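PDB 2XSU: catechol 1,2 dioxygenase from Acinetobacter radioresistens, which probably catalyses the iron(III)-dependent intradiol cleavage of catechol by O2 to cis,cis-muconate, the first step of catechol breakdown in the beta-ketoadipate pathway. Local coordinates for residues Asp132-Thr146 and Leu280-Val294. The protein carries 1 engineered substitution. Sequence-based numbering, arbitrary orientation.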
loop_
_atom_site.group_PDB
_atom_site.type_symbol
_atom_site.label_atom_id
_atom_site.label_comp_id
_atom_site.label_asym_id
_atom_site.label_seq_id
_atom_site.Cartn_x
_atom_site.Cartn_y
_atom_site.Cartn_z
ATOM N N ASP A 132 -39.222 9.253 9.210
ATOM C CA ASP A 132 -40.342 8.836 8.354
ATOM C C ASP A 132 -39.932 7.745 7.372
ATOM O O ASP A 132 -40.720 7.369 6.483
ATOM C CB ASP A 132 -40.949 10.027 7.594
ATOM C CG ASP A 132 -41.650 11.032 8.505
ATOM O OD1 ASP A 132 -42.137 10.672 9.614
ATOM O OD2 ASP A 132 -41.715 12.218 8.088
ATOM N N LYS A 133 -38.717 7.192 7.525
ATOM C CA LYS A 133 -38.242 6.206 6.544
ATOM C C LYS A 133 -37.461 5.020 7.090
ATOM O O LYS A 133 -36.948 4.197 6.318
ATOM C CB LYS A 133 -37.443 6.863 5.425
ATOM C CG LYS A 133 -36.153 7.531 5.859
ATOM C CD LYS A 133 -35.567 8.261 4.644
ATOM C CE LYS A 133 -34.147 8.732 4.895
ATOM N NZ LYS A 133 -33.564 9.439 3.687
ATOM N N VAL A 134 -37.383 4.922 8.402
ATOM C CA VAL A 134 -36.670 3.809 9.024
ATOM C C VAL A 134 -37.321 3.487 10.362
ATOM O O VAL A 134 -37.878 4.390 11.029
ATOM C CB VAL A 134 -35.133 4.107 9.196
ATOM C CG1 VAL A 134 -34.894 5.110 10.299
ATOM C CG2 VAL A 134 -34.384 2.820 9.467
ATOM N N ASP A 135 -37.247 2.209 10.750
ATOM C CA ASP A 135 -37.763 1.760 12.057
ATOM C C ASP A 135 -36.936 2.340 13.204
ATOM O O ASP A 135 -35.695 2.444 13.117
ATOM C CB ASP A 135 -37.725 0.230 12.198
ATOM C CG ASP A 135 -38.704 -0.489 11.284
ATOM O OD1 ASP A 135 -39.667 0.133 10.795
ATOM O OD2 ASP A 135 -38.522 -1.709 11.116
ATOM N N THR A 136 -37.636 2.723 14.268
ATOM C CA THR A 136 -37.001 3.041 15.541
ATOM C C THR A 136 -36.504 1.744 16.205
ATOM O O THR A 136 -37.149 0.691 16.128
ATOM C CB THR A 136 -38.026 3.719 16.474
ATOM O OG1 THR A 136 -38.378 4.988 15.926
ATOM C CG2 THR A 136 -37.443 3.943 17.833
ATOM N N LEU A 137 -35.310 1.810 16.805
ATOM C CA LEU A 137 -34.720 0.687 17.542
ATOM C C LEU A 137 -34.299 1.156 18.923
ATOM O O LEU A 137 -33.622 2.177 19.038
ATOM C CB LEU A 137 -33.469 0.164 16.803
ATOM C CG LEU A 137 -32.598 -0.842 17.556
ATOM C CD1 LEU A 137 -33.335 -2.154 17.842
ATOM C CD2 LEU A 137 -31.337 -1.119 16.722
ATOM N N ILE A 138 -34.701 0.411 19.951
ATOM C CA ILE A 138 -34.130 0.558 21.291
ATOM C C ILE A 138 -33.194 -0.616 21.546
ATOM O O ILE A 138 -33.579 -1.805 21.359
ATOM C CB ILE A 138 -35.224 0.582 22.371
ATOM C CG1 ILE A 138 -36.002 1.900 22.253
ATOM C CG2 ILE A 138 -34.594 0.367 23.770
ATOM C CD1 ILE A 138 -37.252 2.028 23.145
ATOM N N ILE A 139 -31.966 -0.292 21.951
ATOM C CA ILE A 139 -30.997 -1.289 22.378
ATOM C C ILE A 139 -30.780 -1.107 23.848
ATOM O O ILE A 139 -30.568 0.028 24.312
ATOM C CB ILE A 139 -29.600 -1.084 21.720
ATOM C CG1 ILE A 139 -29.748 -0.957 20.207
ATOM C CG2 ILE A 139 -28.657 -2.199 22.110
ATOM C CD1 ILE A 139 -28.453 -0.491 19.515
ATOM N N GLU A 140 -30.824 -2.191 24.609
ATOM C CA GLU A 140 -30.454 -2.093 26.020
ATOM C C GLU A 140 -29.762 -3.315 26.557
ATOM O O GLU A 140 -29.854 -4.407 25.970
ATOM C CB GLU A 140 -31.602 -1.655 26.915
ATOM C CG GLU A 140 -32.701 -2.626 27.117
ATOM C CD GLU A 140 -33.942 -1.944 27.750
ATOM O OE1 GLU A 140 -35.051 -2.413 27.526
ATOM O OE2 GLU A 140 -33.811 -0.929 28.459
ATOM N N GLY A 141 -28.998 -3.102 27.619
ATOM C CA GLY A 141 -28.236 -4.182 28.207
ATOM C C GLY A 141 -27.670 -3.809 29.552
ATOM O O GLY A 141 -27.680 -2.640 29.938
ATOM N N THR A 142 -27.175 -4.834 30.240
ATOM C CA THR A 142 -26.464 -4.685 31.492
ATOM C C THR A 142 -25.021 -5.109 31.262
ATOM O O THR A 142 -24.767 -6.112 30.571
ATOM C CB THR A 142 -27.125 -5.577 32.564
ATOM O OG1 THR A 142 -28.522 -5.246 32.671
ATOM C CG2 THR A 142 -26.442 -5.395 33.947
ATOM N N VAL A 143 -24.079 -4.374 31.849
ATOM C CA VAL A 143 -22.666 -4.735 31.782
ATOM C C VAL A 143 -22.286 -5.343 33.133
ATOM O O VAL A 143 -22.491 -4.724 34.180
ATOM C CB VAL A 143 -21.766 -3.528 31.444
ATOM C CG1 VAL A 143 -20.270 -3.937 31.382
ATOM C CG2 VAL A 143 -22.218 -2.886 30.101
ATOM N N THR A 144 -21.759 -6.563 33.092
ATOM C CA THR A 144 -21.427 -7.309 34.315
ATOM C C THR A 144 -20.034 -7.916 34.233
ATOM O O THR A 144 -19.408 -7.956 33.154
ATOM C CB THR A 144 -22.430 -8.461 34.571
ATOM O OG1 THR A 144 -22.380 -9.425 33.507
ATOM C CG2 THR A 144 -23.849 -7.949 34.742
ATOM N N ASP A 145 -19.551 -8.411 35.374
ATOM C CA ASP A 145 -18.375 -9.278 35.366
ATOM C C ASP A 145 -18.816 -10.715 35.028
ATOM O O ASP A 145 -20.007 -10.967 34.812
ATOM C CB ASP A 145 -17.614 -9.179 36.702
ATOM C CG ASP A 145 -18.399 -9.722 37.886
ATOM O OD1 ASP A 145 -19.418 -10.424 37.708
ATOM O OD2 ASP A 145 -17.956 -9.442 39.024
ATOM N N THR A 146 -17.878 -11.662 34.995
ATOM C CA THR A 146 -18.230 -13.050 34.627
ATOM C C THR A 146 -19.140 -13.789 35.621
ATOM O O THR A 146 -19.710 -14.834 35.270
ATOM C CB THR A 146 -16.988 -13.916 34.348
ATOM O OG1 THR A 146 -16.098 -13.826 35.463
ATOM C CG2 THR A 146 -16.281 -13.442 33.067
ATOM N N LEU A 280 -42.867 6.970 22.964
ATOM C CA LEU A 280 -42.880 6.854 21.515
ATOM C C LEU A 280 -44.328 6.863 21.029
ATOM O O LEU A 280 -45.245 6.861 21.856
ATOM C CB LEU A 280 -42.138 5.576 21.087
ATOM C CG LEU A 280 -40.662 5.500 21.524
ATOM C CD1 LEU A 280 -40.112 4.090 21.360
ATOM C CD2 LEU A 280 -39.780 6.509 20.778
ATOM N N ASP A 281 -44.529 6.878 19.709
ATOM C CA ASP A 281 -45.873 6.975 19.116
ATOM C C ASP A 281 -46.215 5.816 18.158
ATOM O O ASP A 281 -47.386 5.603 17.826
ATOM C CB ASP A 281 -46.053 8.316 18.388
ATOM C CG ASP A 281 -45.025 8.524 17.271
ATOM O OD1 ASP A 281 -43.841 8.781 17.592
ATOM O OD2 ASP A 281 -45.398 8.447 16.076
ATOM N N LYS A 282 -45.193 5.082 17.720
ATOM C CA LYS A 282 -45.361 3.971 16.769
ATOM C C LYS A 282 -44.695 2.683 17.296
ATOM O O LYS A 282 -43.891 2.745 18.225
ATOM C CB LYS A 282 -44.817 4.375 15.382
ATOM C CG LYS A 282 -43.365 4.882 15.344
ATOM C CD LYS A 282 -42.922 5.343 13.935
ATOM C CE LYS A 282 -43.097 6.855 13.737
ATOM N NZ LYS A 282 -43.028 7.324 12.296
ATOM N N PRO A 283 -45.055 1.502 16.742
ATOM C CA PRO A 283 -44.254 0.332 17.054
ATOM C C PRO A 283 -42.765 0.548 16.818
ATOM O O PRO A 283 -42.374 1.332 15.944
ATOM C CB PRO A 283 -44.791 -0.698 16.076
ATOM C CG PRO A 283 -46.251 -0.423 16.085
ATOM C CD PRO A 283 -46.353 1.105 16.159
ATOM N N PHE A 284 -41.956 -0.143 17.609
ATOM C CA PHE A 284 -40.506 -0.078 17.454
ATOM C C PHE A 284 -39.907 -1.471 17.576
ATOM O O PHE A 284 -40.580 -2.446 17.950
ATOM C CB PHE A 284 -39.874 0.899 18.486
ATOM C CG PHE A 284 -40.146 0.543 19.930
ATOM C CD1 PHE A 284 -39.195 -0.131 20.685
ATOM C CD2 PHE A 284 -41.364 0.880 20.540
ATOM C CE1 PHE A 284 -39.409 -0.479 21.990
ATOM C CE2 PHE A 284 -41.596 0.543 21.884
ATOM C CZ PHE A 284 -40.624 -0.140 22.607
ATOM N N LYS A 285 -38.618 -1.562 17.256
ATOM C CA LYS A 285 -37.870 -2.785 17.427
ATOM C C LYS A 285 -37.062 -2.675 18.685
ATOM O O LYS A 285 -36.632 -1.559 19.051
ATOM C CB LYS A 285 -36.936 -3.000 16.232
ATOM C CG LYS A 285 -37.662 -3.087 14.884
ATOM C CD LYS A 285 -38.219 -4.456 14.625
ATOM C CE LYS A 285 -38.545 -4.589 13.154
ATOM N NZ LYS A 285 -39.767 -3.808 12.795
ATOM N N HIS A 286 -36.869 -3.812 19.335
ATOM C CA HIS A 286 -36.106 -3.876 20.576
ATOM C C HIS A 286 -35.045 -4.976 20.580
ATOM O O HIS A 286 -35.336 -6.143 20.289
ATOM C CB HIS A 286 -37.052 -4.063 21.773
ATOM C CG HIS A 286 -36.357 -4.011 23.091
ATOM N ND1 HIS A 286 -35.682 -5.087 23.621
ATOM C CD2 HIS A 286 -36.231 -3.003 23.993
ATOM C CE1 HIS A 286 -35.168 -4.750 24.793
ATOM N NE2 HIS A 286 -35.507 -3.496 25.050
ATOM N N ILE A 287 -33.812 -4.609 20.939
ATOM C CA ILE A 287 -32.719 -5.579 21.061
ATOM C C ILE A 287 -32.120 -5.510 22.450
ATOM O O ILE A 287 -31.851 -4.408 22.968
ATOM C CB ILE A 287 -31.641 -5.330 19.979
ATOM C CG1 ILE A 287 -32.207 -5.769 18.626
ATOM C CG2 ILE A 287 -30.325 -6.064 20.333
ATOM C CD1 ILE A 287 -31.342 -5.430 17.441
ATOM N N THR A 288 -31.959 -6.685 23.072
ATOM C CA THR A 288 -31.194 -6.825 24.297
ATOM C C THR A 288 -29.796 -7.302 23.947
ATOM O O THR A 288 -29.628 -8.339 23.275
ATOM C CB THR A 288 -31.859 -7.838 25.291
ATOM O OG1 THR A 288 -33.180 -7.379 25.618
ATOM C CG2 THR A 288 -31.040 -7.985 26.595
ATOM N N PHE A 289 -28.795 -6.546 24.388
ATOM C CA PHE A 289 -27.421 -6.979 24.260
ATOM C C PHE A 289 -26.657 -6.713 25.575
ATOM O O PHE A 289 -26.193 -5.582 25.843
ATOM C CB PHE A 289 -26.768 -6.292 23.053
ATOM C CG PHE A 289 -25.379 -6.809 22.733
ATOM C CD1 PHE A 289 -25.205 -8.096 22.223
ATOM C CD2 PHE A 289 -24.254 -5.987 22.917
ATOM C CE1 PHE A 289 -23.910 -8.575 21.908
ATOM C CE2 PHE A 289 -22.961 -6.459 22.623
ATOM C CZ PHE A 289 -22.798 -7.756 22.119
ATOM N N ASN A 290 -26.565 -7.757 26.397
ATOM C CA ASN A 290 -25.782 -7.715 27.629
ATOM C C ASN A 290 -24.322 -7.962 27.328
ATOM O O ASN A 290 -23.965 -8.638 26.329
ATOM C CB ASN A 290 -26.316 -8.738 28.646
ATOM C CG ASN A 290 -27.765 -8.516 28.958
ATOM O OD1 ASN A 290 -28.197 -7.373 29.189
ATOM N ND2 ASN A 290 -28.548 -9.591 28.928
ATOM N N VAL A 291 -23.469 -7.376 28.153
ATOM C CA VAL A 291 -22.037 -7.500 27.971
ATOM C C VAL A 291 -21.400 -8.012 29.253
ATOM O O VAL A 291 -21.649 -7.474 30.333
ATOM C CB VAL A 291 -21.392 -6.161 27.589
ATOM C CG1 VAL A 291 -19.881 -6.304 27.504
ATOM C CG2 VAL A 291 -21.927 -5.675 26.234
ATOM N N GLU A 292 -20.576 -9.038 29.113
ATOM C CA GLU A 292 -19.793 -9.565 30.231
ATOM C C GLU A 292 -18.314 -9.283 29.996
ATOM O O GLU A 292 -17.732 -9.688 28.970
ATOM C CB GLU A 292 -20.057 -11.069 30.355
ATOM C CG GLU A 292 -19.240 -11.820 31.374
ATOM C CD GLU A 292 -19.598 -13.310 31.384
ATOM O OE1 GLU A 292 -20.709 -13.656 31.846
ATOM O OE2 GLU A 292 -18.781 -14.126 30.894
ATOM N N LEU A 293 -17.706 -8.582 30.946
ATOM C CA LEU A 293 -16.289 -8.234 30.892
ATOM C C LEU A 293 -15.452 -9.142 31.796
ATOM O O LEU A 293 -15.919 -9.585 32.864
ATOM C CB LEU A 293 -16.073 -6.765 31.302
ATOM C CG LEU A 293 -16.750 -5.693 30.454
ATOM C CD1 LEU A 293 -16.476 -4.306 31.062
ATOM C CD2 LEU A 293 -16.236 -5.765 29.023
ATOM N N VAL A 294 -14.231 -9.408 31.353
ATOM C CA VAL A 294 -13.278 -10.252 32.093
ATOM C C VAL A 294 -12.377 -9.340 32.933
ATOM O O VAL A 294 -11.937 -8.292 32.469
ATOM C CB VAL A 294 -12.446 -11.120 31.109
ATOM C CG1 VAL A 294 -11.388 -11.961 31.844
ATOM C CG2 VAL A 294 -13.369 -12.034 30.274
HETATM O O HOH W 1 -40.533 1.960 14.273
HETATM O O HOH W 2 -30.166 -6.637 30.811
HETATM O O HOH W 3 -15.084 -10.650 35.261
#
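The H286 imidazole has the carbonyl O of I138 over one face and the E140 carboxylate at its edge, where NE2 donates to E140 OE1 (2.7 Å) almost within the ring plane. T288 OG1 also lies at the ring edge, near its plane. OE1 takes the bond on its anti side but 31° out of the carboxylate plane, the carboxylate and ring planes standing 62° apart. E140 reaches the ring because CG sits between its backbone N and carbonyl carbon (chi1 70°) and the chain then runs extended. L280 CD1 lies over one face of the F284 ring, offset toward the rim, and K282 O is at its edge; I138 CD1 meets F284 CE1 obliquely at 3.5 Å. On the other face of the sheet L137 CD1 packs on I287 CD1 (3.9 Å) and V143 CG1 on L293 CD1, while I139 and I287 both touch F242 of strand 238-244. Parallel strands 136-145 and 284-293 are laddered by backbone bonds such as I287 N to I138 O (2.8 Å). The ladder is interrupted at F289-N290, where N290 OD1 takes the place of a backbone carbonyl and accepts from T142 N (2.9 Å); a water donates to the same oxygen and also bonds T142 OG1. At one end K285 NZ bridges to D135 OD2 (3.0 Å) from above the carboxylate plane and also to D268. The strand pair lies in the mixed beta sheet of the intradiol dioxygenase domain, with I287 about 9 Å from the iron ligand H225, side chain to side chain. E140 OE1 also pairs with R278, so H286 and R278 share one carboxylate oxygen, which would probably keep E140 ionised and fix the rotation of the imidazole.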